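Local coordinates for Rik1-associated factor 1 (Schizosaccharomyces pombe, PDB 4O9D), which helps establish heterochromatin as a component of the Clr4 methyltransferase complex, which ubiquitylates and methylates histone H3, at residues 35-46 with 92-101. Numbering follows the deposited sequence.
With EDO (1,2-ethanediol), chain C.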
ATOM      1  N   CYS A  35       7.156  -1.918  -1.416  1.00 25.11           N
ATOM      2  CA  CYS A  35       6.132  -2.598  -0.614  1.00 27.34           C
ATOM      3  C   CYS A  35       6.737  -3.606   0.359  1.00 29.81           C
ATOM      4  O   CYS A  35       7.819  -4.146   0.132  1.00 26.81           O
ATOM      5  CB  CYS A  35       5.070  -3.315  -1.461  1.00 32.78           C
ATOM      6  SG  CYS A  35       5.479  -3.600  -3.158  1.00 41.02           S
ATOM      7  N   VAL A  36       6.011  -3.840   1.439  1.00 24.71           N
ATOM      8  CA  VAL A  36       6.416  -4.747   2.493  1.00 26.09           C
ATOM      9  C   VAL A  36       5.146  -5.415   2.986  1.00 27.67           C
ATOM     10  O   VAL A  36       4.097  -4.770   3.082  1.00 25.72           O
ATOM     11  CB  VAL A  36       7.033  -3.997   3.707  1.00 27.99           C
ATOM     12  CG1 VAL A  36       7.463  -5.005   4.766  1.00 28.38           C
ATOM     13  CG2 VAL A  36       8.215  -3.086   3.277  1.00 28.53           C
ATOM     14  N   ALA A  37       5.222  -6.695   3.312  1.00 21.11           N
ATOM     15  CA  ALA A  37       4.055  -7.363   3.859  1.00 24.82           C
ATOM     16  C   ALA A  37       4.470  -8.246   4.997  1.00 26.75           C
ATOM     17  O   ALA A  37       5.608  -8.718   5.035  1.00 25.00           O
ATOM     18  CB  ALA A  37       3.355  -8.190   2.778  1.00 23.32           C
ATOM     19  N   TYR A  38       3.536  -8.480   5.914  1.00 23.45           N
ATOM     20  CA  TYR A  38       3.737  -9.435   6.983  1.00 24.02           C
ATOM     21  C   TYR A  38       2.630 -10.475   6.875  1.00 28.80           C
ATOM     22  O   TYR A  38       1.515 -10.159   6.477  1.00 23.54           O
ATOM     23  CB  TYR A  38       3.662  -8.747   8.348  1.00 27.80           C
ATOM     24  CG  TYR A  38       4.537  -7.532   8.481  1.00 24.54           C
ATOM     25  CD1 TYR A  38       5.875  -7.643   8.871  1.00 26.25           C
ATOM     26  CD2 TYR A  38       4.024  -6.260   8.248  1.00 28.61           C
ATOM     27  CE1 TYR A  38       6.687  -6.517   8.999  1.00 24.41           C
ATOM     28  CE2 TYR A  38       4.814  -5.130   8.383  1.00 24.34           C
ATOM     29  CZ  TYR A  38       6.146  -5.258   8.763  1.00 29.24           C
ATOM     30  OH  TYR A  38       6.924  -4.121   8.902  1.00 26.50           O
ATOM     31  N   ASN A  39       2.928 -11.720   7.211  1.00 24.16           N
ATOM     32  CA  ASN A  39       1.896 -12.733   7.135  1.00 28.26           C
ATOM     33  C   ASN A  39       1.053 -12.667   8.402  1.00 32.05           C
ATOM     34  O   ASN A  39       1.462 -12.033   9.386  1.00 31.51           O
ATOM     35  CB  ASN A  39       2.488 -14.114   6.821  1.00 28.12           C
ATOM     36  CG  ASN A  39       3.171 -14.769   7.988  1.00 30.06           C
ATOM     37  OD1 ASN A  39       3.466 -14.156   9.019  1.00 34.39           O
ATOM     38  ND2 ASN A  39       3.425 -16.066   7.828  1.00 32.77           N
ATOM     39  N   PRO A  40      -0.151 -13.247   8.366  1.00 32.47           N
ATOM     40  CA  PRO A  40      -1.048 -13.021   9.513  1.00 34.62           C
ATOM     41  C   PRO A  40      -0.360 -13.325  10.849  1.00 37.09           C
ATOM     42  O   PRO A  40      -0.456 -12.523  11.780  1.00 37.16           O
ATOM     43  CB  PRO A  40      -2.207 -13.992   9.263  1.00 33.41           C
ATOM     44  CG  PRO A  40      -2.196 -14.212   7.752  1.00 39.81           C
ATOM     45  CD  PRO A  40      -0.744 -14.120   7.333  1.00 33.98           C
ATOM     46  N   LEU A  41       0.351 -14.455  10.910  1.00 36.17           N
ATOM     47  CA  LEU A  41       1.028 -14.904  12.123  1.00 35.27           C
ATOM     48  C   LEU A  41       2.175 -13.987  12.516  1.00 39.07           C
ATOM     49  O   LEU A  41       2.731 -14.120  13.609  1.00 44.51           O
ATOM     50  CB  LEU A  41       1.575 -16.321  11.915  1.00 38.68           C
ATOM     51  CG  LEU A  41       0.537 -17.407  11.635  1.00 40.73           C
ATOM     52  CD1 LEU A  41       1.188 -18.715  11.174  1.00 47.44           C
ATOM     53  CD2 LEU A  41      -0.336 -17.648  12.850  1.00 43.20           C
ATOM     54  N   CYS A  42       2.541 -13.067  11.628  1.00 32.76           N
ATOM     55  CA  CYS A  42       3.722 -12.214  11.831  1.00 33.79           C
ATOM     56  C   CYS A  42       4.977 -13.073  12.080  1.00 34.74           C
ATOM     57  O   CYS A  42       5.789 -12.779  12.948  1.00 35.51           O
ATOM     58  CB  CYS A  42       3.493 -11.217  12.975  1.00 34.19           C
ATOM     59  SG  CYS A  42       4.681  -9.825  13.004  1.00 39.26           S
ATOM     60  N   GLU A  43       5.115 -14.133  11.286  1.00 34.57           N
ATOM     61  CA  GLU A  43       6.269 -15.035  11.335  1.00 37.48           C
ATOM     62  C   GLU A  43       7.190 -14.819  10.147  1.00 35.30           C
ATOM     63  O   GLU A  43       8.366 -15.196  10.180  1.00 33.84           O
ATOM     64  CB  GLU A  43       5.788 -16.491  11.348  1.00 37.47           C
ATOM     65  CG  GLU A  43       5.299 -16.937  12.713  1.00 41.79           C
ATOM     66  CD  GLU A  43       4.644 -18.307  12.718  1.00 46.51           C
ATOM     67  OE1 GLU A  43       4.201 -18.724  13.812  1.00 48.43           O
ATOM     68  OE2 GLU A  43       4.557 -18.957  11.646  1.00 46.51           O
ATOM     69  N   LYS A  44       6.652 -14.216   9.089  1.00 28.18           N
ATOM     70  CA  LYS A  44       7.399 -14.054   7.848  1.00 29.92           C
ATOM     71  C   LYS A  44       7.036 -12.712   7.259  1.00 30.82           C
ATOM     72  O   LYS A  44       5.980 -12.170   7.591  1.00 28.23           O
ATOM     73  CB  LYS A  44       7.037 -15.174   6.867  1.00 33.22           C
ATOM     74  CG  LYS A  44       7.399 -16.565   7.364  1.00 37.99           C
ATOM     75  CD  LYS A  44       7.159 -17.614   6.294  1.00 43.33           C
ATOM     76  CE  LYS A  44       7.819 -18.941   6.646  1.00 46.56           C
ATOM     77  NZ  LYS A  44       9.196 -19.023   6.074  1.00 48.30           N
ATOM     78  N   PHE A  45       7.909 -12.177   6.407  1.00 27.20           N
ATOM     79  CA  PHE A  45       7.660 -10.897   5.762  1.00 24.47           C
ATOM     80  C   PHE A  45       8.137 -11.003   4.318  1.00 25.64           C
ATOM     81  O   PHE A  45       8.852 -11.936   3.964  1.00 24.47           O
ATOM     82  CB  PHE A  45       8.417  -9.780   6.493  1.00 26.46           C
ATOM     83  CG  PHE A  45       9.901  -9.900   6.373  1.00 27.47           C
ATOM     84  CD1 PHE A  45      10.570  -9.323   5.307  1.00 25.95           C
ATOM     85  CD2 PHE A  45      10.635 -10.627   7.320  1.00 31.87           C
ATOM     86  CE1 PHE A  45      11.968  -9.438   5.189  1.00 30.24           C
ATOM     87  CE2 PHE A  45      12.023 -10.753   7.215  1.00 27.06           C
ATOM     88  CZ  PHE A  45      12.692 -10.166   6.150  1.00 28.80           C
ATOM     89  N   ALA A  46       7.752 -10.046   3.491  1.00 19.53           N
ATOM     90  CA  ALA A  46       8.220 -10.004   2.119  1.00 22.68           C
ATOM     91  C   ALA A  46       8.458  -8.570   1.673  1.00 25.92           C
ATOM     92  O   ALA A  46       7.754  -7.653   2.097  1.00 26.05           O
ATOM     93  CB  ALA A  46       7.217 -10.728   1.156  1.00 21.72           C
ATOM     94  N   ILE A  92       7.819  -4.405  -8.577  1.00 27.78           N
ATOM     95  CA  ILE A  92       6.774  -5.032  -7.787  1.00 27.34           C
ATOM     96  C   ILE A  92       5.813  -3.943  -7.356  1.00 30.70           C
ATOM     97  O   ILE A  92       6.223  -2.959  -6.733  1.00 30.29           O
ATOM     98  CB  ILE A  92       7.320  -5.738  -6.534  1.00 27.71           C
ATOM     99  CG1 ILE A  92       8.330  -6.820  -6.935  1.00 25.71           C
ATOM    100  CG2 ILE A  92       6.155  -6.345  -5.713  1.00 24.38           C
ATOM    101  CD1 ILE A  92       7.723  -7.979  -7.671  1.00 26.89           C
ATOM    102  N   SER A  93       4.536  -4.111  -7.684  1.00 22.95           N
ATOM    103  CA  SER A  93       3.577  -3.055  -7.427  1.00 31.36           C
ATOM    104  C   SER A  93       2.792  -3.332  -6.140  1.00 25.56           C
ATOM    105  O   SER A  93       2.410  -2.408  -5.433  1.00 27.69           O
ATOM    106  CB  SER A  93       2.650  -2.853  -8.642  1.00 28.64           C
ATOM    107  OG  SER A  93       1.920  -4.036  -8.926  1.00 28.22           O
ATOM    108  N   ASP A  94       2.568  -4.593  -5.806  1.00 21.97           N
ATOM    109  CA  ASP A  94       1.908  -4.888  -4.548  1.00 28.26           C
ATOM    110  C   ASP A  94       2.160  -6.335  -4.181  1.00 28.03           C
ATOM    111  O   ASP A  94       2.619  -7.125  -4.995  1.00 26.86           O
ATOM    112  CB  ASP A  94       0.396  -4.606  -4.628  1.00 22.73           C
ATOM    113  CG  ASP A  94      -0.193  -4.080  -3.286  1.00 28.55           C
ATOM    114  OD1 ASP A  94       0.523  -4.110  -2.254  1.00 27.62           O
ATOM    115  OD2 ASP A  94      -1.371  -3.648  -3.271  1.00 26.24           O
ATOM    116  N   LEU A  95       1.876  -6.676  -2.938  1.00 25.73           N
ATOM    117  CA  LEU A  95       1.946  -8.055  -2.505  1.00 25.72           C
ATOM    118  C   LEU A  95       1.223  -8.192  -1.190  1.00 30.68           C
ATOM    119  O   LEU A  95       1.058  -7.216  -0.459  1.00 27.01           O
ATOM    120  CB  LEU A  95       3.393  -8.547  -2.399  1.00 27.71           C
ATOM    121  CG  LEU A  95       4.484  -7.559  -2.002  1.00 27.20           C
ATOM    122  CD1 LEU A  95       4.337  -7.138  -0.565  1.00 28.54           C
ATOM    123  CD2 LEU A  95       5.854  -8.198  -2.247  1.00 29.62           C
ATOM    124  N   CYS A  96       0.745  -9.398  -0.917  1.00 25.17           N
ATOM    125  CA  CYS A  96       0.064  -9.646   0.339  1.00 28.35           C
ATOM    126  C   CYS A  96       0.090 -11.138   0.595  1.00 26.99           C
ATOM    127  O   CYS A  96       0.025 -11.936  -0.337  1.00 25.53           O
ATOM    128  CB  CYS A  96      -1.373  -9.125   0.296  1.00 27.66           C
ATOM    129  SG  CYS A  96      -2.298  -9.656  -1.144  1.00 32.66           S
ATOM    130  N   PHE A  97       0.205 -11.502   1.858  1.00 24.03           N
ATOM    131  CA  PHE A  97       0.218 -12.905   2.250  1.00 28.57           C
ATOM    132  C   PHE A  97      -1.197 -13.444   2.347  1.00 29.96           C
ATOM    133  O   PHE A  97      -2.124 -12.724   2.726  1.00 23.10           O
ATOM    134  CB  PHE A  97       0.902 -13.056   3.606  1.00 28.91           C
ATOM    135  CG  PHE A  97       2.405 -13.009   3.535  1.00 30.66           C
ATOM    136  CD1 PHE A  97       3.130 -14.160   3.253  1.00 28.49           C
ATOM    137  CD2 PHE A  97       3.095 -11.827   3.752  1.00 23.80           C
ATOM    138  CE1 PHE A  97       4.511 -14.134   3.201  1.00 30.21           C
ATOM    139  CE2 PHE A  97       4.492 -11.797   3.691  1.00 25.76           C
ATOM    140  CZ  PHE A  97       5.192 -12.957   3.417  1.00 26.62           C
ATOM    141  N   SER A  98      -1.351 -14.721   2.010  1.00 25.48           N
ATOM    142  CA  SER A  98      -2.641 -15.389   2.078  1.00 28.02           C
ATOM    143  C   SER A  98      -3.156 -15.494   3.499  1.00 29.53           C
ATOM    144  O   SER A  98      -2.374 -15.608   4.449  1.00 28.85           O
ATOM    145  CB  SER A  98      -2.515 -16.797   1.483  1.00 30.20           C
ATOM    146  OG  SER A  98      -3.631 -17.565   1.835  1.00 36.33           O
ATOM    147  N   LYS A  99      -4.478 -15.483   3.660  1.00 29.40           N
ATOM    148  CA  LYS A  99      -5.074 -15.579   5.001  1.00 30.25           C
ATOM    149  C   LYS A  99      -4.784 -16.944   5.657  1.00 35.07           C
ATOM    150  O   LYS A  99      -4.790 -17.068   6.884  1.00 32.35           O
ATOM    151  CB  LYS A  99      -6.582 -15.323   4.937  1.00 31.42           C
ATOM    152  CG  LYS A  99      -6.948 -13.931   4.410  1.00 31.40           C
ATOM    153  CD  LYS A  99      -6.148 -12.839   5.127  1.00 36.70           C
ATOM    154  CE  LYS A  99      -6.720 -11.440   4.858  1.00 39.53           C
ATOM    155  NZ  LYS A  99      -6.128 -10.410   5.779  1.00 40.58           N
ATOM    156  N   GLY A 100      -4.533 -17.963   4.837  1.00 29.68           N
ATOM    157  CA  GLY A 100      -4.169 -19.283   5.338  1.00 33.67           C
ATOM    158  C   GLY A 100      -2.679 -19.426   5.657  1.00 36.16           C
ATOM    159  O   GLY A 100      -2.219 -20.496   6.056  1.00 35.05           O
ATOM    160  N   ASN A 101      -1.923 -18.347   5.468  1.00 32.87           N
ATOM    161  CA  ASN A 101      -0.500 -18.313   5.824  1.00 36.00           C
ATOM    162  C   ASN A 101       0.415 -19.200   4.980  1.00 35.62           C
ATOM    163  O   ASN A 101       1.598 -19.334   5.299  1.00 38.32           O
ATOM    164  CB  ASN A 101      -0.296 -18.703   7.301  1.00 40.70           C
ATOM    165  CG  ASN A 101      -0.764 -17.628   8.279  1.00 40.86           C
ATOM    166  OD1 ASN A 101      -0.028 -16.678   8.587  1.00 41.91           O
ATOM    167  ND2 ASN A 101      -1.970 -17.799   8.811  1.00 38.74           N
TER
HETATM  168  C1  EDO C 701      12.405 -17.372   3.490  1.00 35.54           C
HETATM  169  O1  EDO C 701      11.361 -18.244   3.943  1.00 50.59           O
HETATM  170  C2  EDO C 701      13.521 -17.294   4.532  1.00 38.30           C
HETATM  171  O2  EDO C 701      13.940 -18.599   4.959  1.00 39.59           O
HETATM  172  O   HOH W   1       1.536  -4.368   1.282  1.00 30.00           O
HETATM  173  O   HOH W   2       0.045  -9.400   3.693  1.00 27.01           O
HETATM  174  O   HOH W   3       3.093 -17.160   5.232  1.00 37.84           O
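Phe97 drives its ring into the hairpin formed by strands 35-38 and 44-46. Asn39 CB lies over one face, 3.8 Å from the ring centroid in a CH-pi contact, while the far edge meets backbone: Phe97 CE2 is 3.5 Å from Ala37 O and also meets Ala46 N, and CZ meets Phe45 C. With CG anti to the carbonyl carbon (chi1 -79°), the ring reaches across to both hairpin strands. Ala37 CB fits between Phe97 CD2 and Leu95 CD1, 3.6 Å from the latter, and Cys35 SG rests on Ile92 CG2; Leu104 on strand 103-108 also touches the Phe97 side chain. A serine in place of Phe97 would probably open a gap beneath the hairpin and leave Asn39 CB without the face it lies on. Asn39 itself is fixed by its OD1, which accepts Glu43 N in the carbonyl plane and Lys44 N from above it. The turn side is more open and more polar: Leu41 N donates to a lone pair of Asn101 OD1 (3.2 Å, 159° at the hydrogen), and one water joins Asn39 ND2 to Asn101 O. Another water links Tyr38 O to Phe97 N, bridging strands 35-38 and 92-97, whose directions differ by 6°. Such packing of two neighbouring blades, their sheets face to face, the inner strands side by side and apolar side chains between them, is characteristic of the WD40 beta-propeller.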